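Local coordinates for putative restriction endonuclease domain-containing protein (Anabaena variabilis, PDB 3OT2) that is of unknown function but is probably a nuclease of the PD-(D/E)XK, restriction-endonuclease-like kind, at residues Ala44-Val57 / Ala172-Leu186. Residues are numbered along the deposited sequence; the frame is centred on the assembly and turned at random.
Sequences AIQSECVSVINSVV and ASELHLSIKDLFSWL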
loop_
_atom_site.group_PDB
_atom_site.type_symbol
_atom_site.label_atom_id
_atom_site.label_comp_id
_atom_site.label_asym_id
_atom_site.label_seq_id
_atom_site.Cartn_x
_atom_site.Cartn_y
_atom_site.Cartn_z
ATOM N N ALA A 44 -18.724 0.196 -11.991
ATOM C CA ALA A 44 -18.745 -0.954 -12.895
ATOM C C ALA A 44 -18.072 -2.172 -12.240
ATOM O O ALA A 44 -18.647 -3.265 -12.240
ATOM C CB ALA A 44 -18.074 -0.601 -14.215
ATOM N N ILE A 45 -16.879 -1.973 -11.657
ATOM C CA ILE A 45 -16.131 -3.028 -10.966
ATOM C C ILE A 45 -16.857 -3.428 -9.682
ATOM O O ILE A 45 -16.989 -4.619 -9.417
ATOM C CB ILE A 45 -14.670 -2.581 -10.706
ATOM C CG1 ILE A 45 -13.891 -2.588 -12.065
ATOM C CG2 ILE A 45 -13.994 -3.503 -9.639
ATOM C CD1 ILE A 45 -12.464 -2.086 -12.011
ATOM N N GLN A 46 -17.340 -2.444 -8.901
ATOM C CA GLN A 46 -18.013 -2.706 -7.637
ATOM C C GLN A 46 -19.278 -3.571 -7.804
ATOM O O GLN A 46 -19.406 -4.550 -7.071
ATOM C CB GLN A 46 -18.378 -1.399 -6.948
ATOM C CG GLN A 46 -18.813 -1.566 -5.501
ATOM C CD GLN A 46 -19.243 -0.258 -4.902
ATOM O OE1 GLN A 46 -19.590 0.692 -5.603
ATOM N NE2 GLN A 46 -19.277 -0.188 -3.580
ATOM N N SER A 47 -20.195 -3.200 -8.740
ATOM C CA SER A 47 -21.449 -3.928 -8.948
ATOM C C SER A 47 -21.197 -5.341 -9.469
ATOM O O SER A 47 -21.825 -6.289 -8.985
ATOM C CB SER A 47 -22.376 -3.165 -9.893
ATOM O OG SER A 47 -22.826 -1.967 -9.279
ATOM N N GLU A 48 -20.281 -5.491 -10.431
ATOM C CA GLU A 48 -19.973 -6.798 -11.000
ATOM C C GLU A 48 -19.258 -7.699 -10.004
ATOM O O GLU A 48 -19.473 -8.911 -9.998
ATOM C CB GLU A 48 -19.127 -6.642 -12.265
ATOM C CG GLU A 48 -19.080 -7.902 -13.111
ATOM C CD GLU A 48 -20.397 -8.495 -13.570
ATOM O OE1 GLU A 48 -21.367 -7.730 -13.778
ATOM O OE2 GLU A 48 -20.449 -9.734 -13.734
ATOM N N CYS A 49 -18.397 -7.114 -9.176
ATOM C CA CYS A 49 -17.649 -7.851 -8.170
ATOM C C CYS A 49 -18.578 -8.471 -7.125
ATOM O O CYS A 49 -18.386 -9.637 -6.782
ATOM C CB CYS A 49 -16.634 -6.929 -7.522
ATOM S SG CYS A 49 -15.262 -7.784 -6.760
ATOM N N VAL A 50 -19.594 -7.704 -6.630
ATOM C CA VAL A 50 -20.572 -8.201 -5.644
ATOM C C VAL A 50 -21.391 -9.345 -6.266
ATOM O O VAL A 50 -21.639 -10.351 -5.611
ATOM C CB VAL A 50 -21.504 -7.065 -5.127
ATOM C CG1 VAL A 50 -22.441 -7.570 -4.041
ATOM C CG2 VAL A 50 -20.694 -5.922 -4.589
ATOM N N SER A 51 -21.794 -9.172 -7.535
ATOM C CA SER A 51 -22.597 -10.117 -8.295
ATOM C C SER A 51 -21.857 -11.454 -8.469
ATOM O O SER A 51 -22.415 -12.514 -8.167
ATOM C CB SER A 51 -22.945 -9.506 -9.653
ATOM O OG SER A 51 -23.621 -10.428 -10.495
ATOM N N VAL A 52 -20.588 -11.390 -8.897
ATOM C CA VAL A 52 -19.769 -12.579 -9.143
ATOM C C VAL A 52 -19.495 -13.333 -7.805
ATOM O O VAL A 52 -19.692 -14.547 -7.751
ATOM C CB VAL A 52 -18.487 -12.203 -9.916
ATOM C CG1 VAL A 52 -17.496 -13.350 -9.926
ATOM C CG2 VAL A 52 -18.830 -11.812 -11.350
ATOM N N ILE A 53 -19.099 -12.622 -6.732
ATOM C CA ILE A 53 -18.875 -13.272 -5.437
ATOM C C ILE A 53 -20.166 -13.965 -4.940
ATOM O O ILE A 53 -20.129 -15.148 -4.573
ATOM C CB ILE A 53 -18.321 -12.270 -4.389
ATOM C CG1 ILE A 53 -16.888 -11.808 -4.788
ATOM C CG2 ILE A 53 -18.328 -12.895 -2.963
ATOM C CD1 ILE A 53 -16.492 -10.573 -4.114
ATOM N N ASN A 54 -21.299 -13.252 -4.952
ATOM C CA ASN A 54 -22.564 -13.808 -4.461
ATOM C C ASN A 54 -23.035 -15.002 -5.299
ATOM O O ASN A 54 -23.551 -15.975 -4.724
ATOM C CB ASN A 54 -23.647 -12.740 -4.373
ATOM C CG ASN A 54 -23.582 -11.948 -3.091
ATOM O OD1 ASN A 54 -23.139 -12.436 -2.054
ATOM N ND2 ASN A 54 -24.081 -10.722 -3.108
ATOM N N SER A 55 -22.770 -14.995 -6.627
ATOM C CA SER A 55 -23.151 -16.136 -7.475
ATOM C C SER A 55 -22.436 -17.418 -7.001
ATOM O O SER A 55 -23.002 -18.494 -7.101
ATOM C CB SER A 55 -22.839 -15.856 -8.947
ATOM O OG SER A 55 -21.443 -15.936 -9.182
ATOM N N VAL A 56 -21.237 -17.267 -6.419
ATOM C CA VAL A 56 -20.396 -18.352 -5.898
ATOM C C VAL A 56 -20.746 -18.703 -4.432
ATOM O O VAL A 56 -20.847 -19.893 -4.116
ATOM C CB VAL A 56 -18.880 -17.999 -6.062
ATOM C CG1 VAL A 56 -17.973 -19.032 -5.365
ATOM C CG2 VAL A 56 -18.507 -17.893 -7.538
ATOM N N VAL A 57 -20.941 -17.716 -3.547
ATOM C CA VAL A 57 -21.136 -18.036 -2.119
ATOM C C VAL A 57 -22.585 -18.000 -1.586
ATOM O O VAL A 57 -22.837 -18.623 -0.555
ATOM C CB VAL A 57 -20.236 -17.157 -1.207
ATOM C CG1 VAL A 57 -18.758 -17.459 -1.450
ATOM C CG2 VAL A 57 -20.547 -15.657 -1.352
ATOM N N ALA A 172 -14.475 -18.999 -0.457
ATOM C CA ALA A 172 -14.846 -18.601 -1.810
ATOM C C ALA A 172 -13.946 -19.264 -2.884
ATOM O O ALA A 172 -13.927 -18.804 -4.027
ATOM C CB ALA A 172 -14.761 -17.070 -1.923
ATOM N N SER A 173 -13.243 -20.362 -2.537
ATOM C CA SER A 173 -12.270 -21.043 -3.416
ATOM C C SER A 173 -12.830 -21.470 -4.789
ATOM O O SER A 173 -12.032 -21.669 -5.702
ATOM C CB SER A 173 -11.656 -22.253 -2.721
ATOM O OG SER A 173 -12.619 -23.275 -2.561
ATOM N N GLU A 174 -14.166 -21.594 -4.950
ATOM C CA GLU A 174 -14.753 -21.936 -6.263
ATOM C C GLU A 174 -14.680 -20.744 -7.239
ATOM O O GLU A 174 -14.857 -20.931 -8.442
ATOM C CB GLU A 174 -16.200 -22.402 -6.116
ATOM C CG GLU A 174 -16.295 -23.775 -5.479
ATOM C CD GLU A 174 -15.547 -24.859 -6.238
ATOM O OE1 GLU A 174 -15.843 -25.062 -7.436
ATOM O OE2 GLU A 174 -14.592 -25.428 -5.667
ATOM N N LEU A 175 -14.423 -19.521 -6.719
ATOM C CA LEU A 175 -14.279 -18.339 -7.574
ATOM C C LEU A 175 -12.886 -18.300 -8.191
ATOM O O LEU A 175 -11.894 -18.156 -7.467
ATOM C CB LEU A 175 -14.549 -17.040 -6.793
ATOM C CG LEU A 175 -14.356 -15.723 -7.579
ATOM C CD1 LEU A 175 -15.242 -15.699 -8.861
ATOM C CD2 LEU A 175 -14.615 -14.514 -6.696
ATOM N N HIS A 176 -12.813 -18.397 -9.524
ATOM C CA HIS A 176 -11.535 -18.322 -10.246
ATOM C C HIS A 176 -11.558 -17.078 -11.086
ATOM O O HIS A 176 -12.090 -17.082 -12.195
ATOM C CB HIS A 176 -11.288 -19.577 -11.104
ATOM C CG HIS A 176 -11.349 -20.842 -10.322
ATOM N ND1 HIS A 176 -10.470 -21.092 -9.284
ATOM C CD2 HIS A 176 -12.209 -21.877 -10.430
ATOM C CE1 HIS A 176 -10.811 -22.271 -8.805
ATOM N NE2 HIS A 176 -11.852 -22.780 -9.466
ATOM N N LEU A 177 -11.039 -15.983 -10.526
ATOM C CA LEU A 177 -11.078 -14.690 -11.187
ATOM C C LEU A 177 -9.694 -14.238 -11.610
ATOM O O LEU A 177 -8.825 -14.016 -10.763
ATOM C CB LEU A 177 -11.732 -13.654 -10.244
ATOM C CG LEU A 177 -11.948 -12.254 -10.822
ATOM C CD1 LEU A 177 -13.037 -12.290 -11.890
ATOM C CD2 LEU A 177 -12.317 -11.287 -9.735
ATOM N N SER A 178 -9.485 -14.111 -12.928
ATOM C CA SER A 178 -8.211 -13.625 -13.441
ATOM C C SER A 178 -8.196 -12.103 -13.423
ATOM O O SER A 178 -9.261 -11.482 -13.372
ATOM C CB SER A 178 -7.961 -14.134 -14.856
ATOM O OG SER A 178 -8.885 -13.565 -15.770
ATOM N N ILE A 179 -7.002 -11.507 -13.515
ATOM C CA ILE A 179 -6.810 -10.051 -13.620
ATOM C C ILE A 179 -7.552 -9.548 -14.880
ATOM O O ILE A 179 -8.326 -8.586 -14.799
ATOM C CB ILE A 179 -5.282 -9.720 -13.635
ATOM C CG1 ILE A 179 -4.660 -9.897 -12.219
ATOM C CG2 ILE A 179 -4.940 -8.324 -14.232
ATOM C CD1 ILE A 179 -5.123 -8.822 -11.121
ATOM N N LYS A 180 -7.374 -10.251 -16.016
ATOM C CA LYS A 180 -7.993 -9.889 -17.297
ATOM C C LYS A 180 -9.538 -9.878 -17.170
ATOM O O LYS A 180 -10.167 -8.932 -17.646
ATOM C CB LYS A 180 -7.479 -10.814 -18.408
ATOM C CG LYS A 180 -8.496 -11.427 -19.370
ATOM C CD LYS A 180 -7.846 -11.871 -20.676
ATOM C CE LYS A 180 -6.932 -13.071 -20.544
ATOM N NZ LYS A 180 -7.645 -14.382 -20.686
ATOM N N ASP A 181 -10.124 -10.861 -16.456
ATOM C CA ASP A 181 -11.571 -10.941 -16.244
ATOM C C ASP A 181 -12.066 -9.781 -15.400
ATOM O O ASP A 181 -13.092 -9.185 -15.729
ATOM C CB ASP A 181 -11.984 -12.271 -15.571
ATOM C CG ASP A 181 -11.933 -13.508 -16.461
ATOM O OD1 ASP A 181 -11.928 -13.351 -17.701
ATOM O OD2 ASP A 181 -11.893 -14.635 -15.910
ATOM N N LEU A 182 -11.347 -9.467 -14.311
ATOM C CA LEU A 182 -11.722 -8.386 -13.419
ATOM C C LEU A 182 -11.791 -7.046 -14.158
ATOM O O LEU A 182 -12.802 -6.358 -14.079
ATOM C CB LEU A 182 -10.697 -8.279 -12.272
ATOM C CG LEU A 182 -11.179 -7.789 -10.899
ATOM C CD1 LEU A 182 -10.050 -7.881 -9.896
ATOM C CD2 LEU A 182 -11.678 -6.371 -10.935
ATOM N N PHE A 183 -10.714 -6.661 -14.845
ATOM C CA PHE A 183 -10.647 -5.352 -15.486
ATOM C C PHE A 183 -11.410 -5.308 -16.834
ATOM O O PHE A 183 -11.694 -4.217 -17.323
ATOM C CB PHE A 183 -9.190 -4.853 -15.571
ATOM C CG PHE A 183 -8.633 -4.724 -14.159
ATOM C CD1 PHE A 183 -9.087 -3.728 -13.303
ATOM C CD2 PHE A 183 -7.734 -5.663 -13.654
ATOM C CE1 PHE A 183 -8.644 -3.664 -11.969
ATOM C CE2 PHE A 183 -7.294 -5.598 -12.317
ATOM C CZ PHE A 183 -7.757 -4.603 -11.484
ATOM N N SER A 184 -11.894 -6.458 -17.335
ATOM C CA SER A 184 -12.766 -6.489 -18.518
ATOM C C SER A 184 -14.154 -5.904 -18.152
ATOM O O SER A 184 -14.936 -5.535 -19.039
ATOM C CB SER A 184 -12.919 -7.910 -19.061
ATOM O OG SER A 184 -13.807 -8.677 -18.259
ATOM N N TRP A 185 -14.457 -5.825 -16.837
ATOM C CA TRP A 185 -15.725 -5.275 -16.356
ATOM C C TRP A 185 -15.804 -3.764 -16.617
ATOM O O TRP A 185 -16.871 -3.177 -16.433
ATOM C CB TRP A 185 -15.917 -5.572 -14.860
ATOM C CG TRP A 185 -15.923 -7.039 -14.504
ATOM C CD1 TRP A 185 -16.225 -8.092 -15.323
ATOM C CD2 TRP A 185 -15.670 -7.599 -13.205
ATOM N NE1 TRP A 185 -16.154 -9.276 -14.617
ATOM C CE2 TRP A 185 -15.817 -9.000 -13.316
ATOM C CE3 TRP A 185 -15.370 -7.045 -11.948
ATOM C CZ2 TRP A 185 -15.691 -9.854 -12.215
ATOM C CZ3 TRP A 185 -15.199 -7.899 -10.862
ATOM C CH2 TRP A 185 -15.349 -9.286 -11.002
ATOM N N LEU A 186 -14.687 -3.153 -17.083
ATOM C CA LEU A 186 -14.593 -1.748 -17.466
ATOM C C LEU A 186 -15.032 -1.536 -18.913
ATOM O O LEU A 186 -15.306 -0.393 -19.324
ATOM C CB LEU A 186 -13.150 -1.247 -17.293
ATOM C CG LEU A 186 -12.608 -1.178 -15.849
ATOM C CD1 LEU A 186 -11.141 -0.718 -15.831
ATOM C CD2 LEU A 186 -13.443 -0.256 -14.984
#
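The indole of Trp185 lies between Glu48 on one face and Asp181 and Leu182 of helix 179-183 on the other. Glu48 CG sits 3.3 Å from the centroid of the five-membered ring and only 6° off the normal, a CH-pi contact; on the opposite face lie Leu182 CA, over the centre, and Asp181 O, nearer the rim. Glu48 CG is anti to the backbone N (chi1 -165°), which lays the methylene on the ring, and the chain bends at chi2 beyond it. At the edge of the six-membered ring is Cys49 SG, 5.4 Å from its centroid and 80° off the normal, a sulfur-aromatic contact; Val52 CG2 approaches CZ2 of Trp185 obliquely. With an alanine here in place of the indole, a gap would probably open between Glu48 and Leu182, and the Cys49 sulfur would lose its aromatic partner. Beside the indole, Ile45 CD1 meets Leu186 CD2 at 3.6 Å and also touches the Phe183 ring, while Ile45 CG2 reaches Leu182 CD2. Farther along the helix, Leu175 CD1 is pressed against Val52 CG1 at 3.4 Å, tighter than usual for two methyls, and Leu175 CD2 lies 4.0 Å from Ile53 CG1. Val56 CG2 packs on Leu175 CB, Val56 CG1 reaches Glu174 CB, and Val57 CG1 closes the row against Ala172 CB. No hydrogen bond joins the two segments. Residues 172-186 thus flank helix 40-57, whose Ile53 and Val57 touch strand 63-67 and Ile45 and Ile53 strand 108-112 of the central mixed sheet, consistent with the alpha/beta core of the PD-(D/E)XK clan.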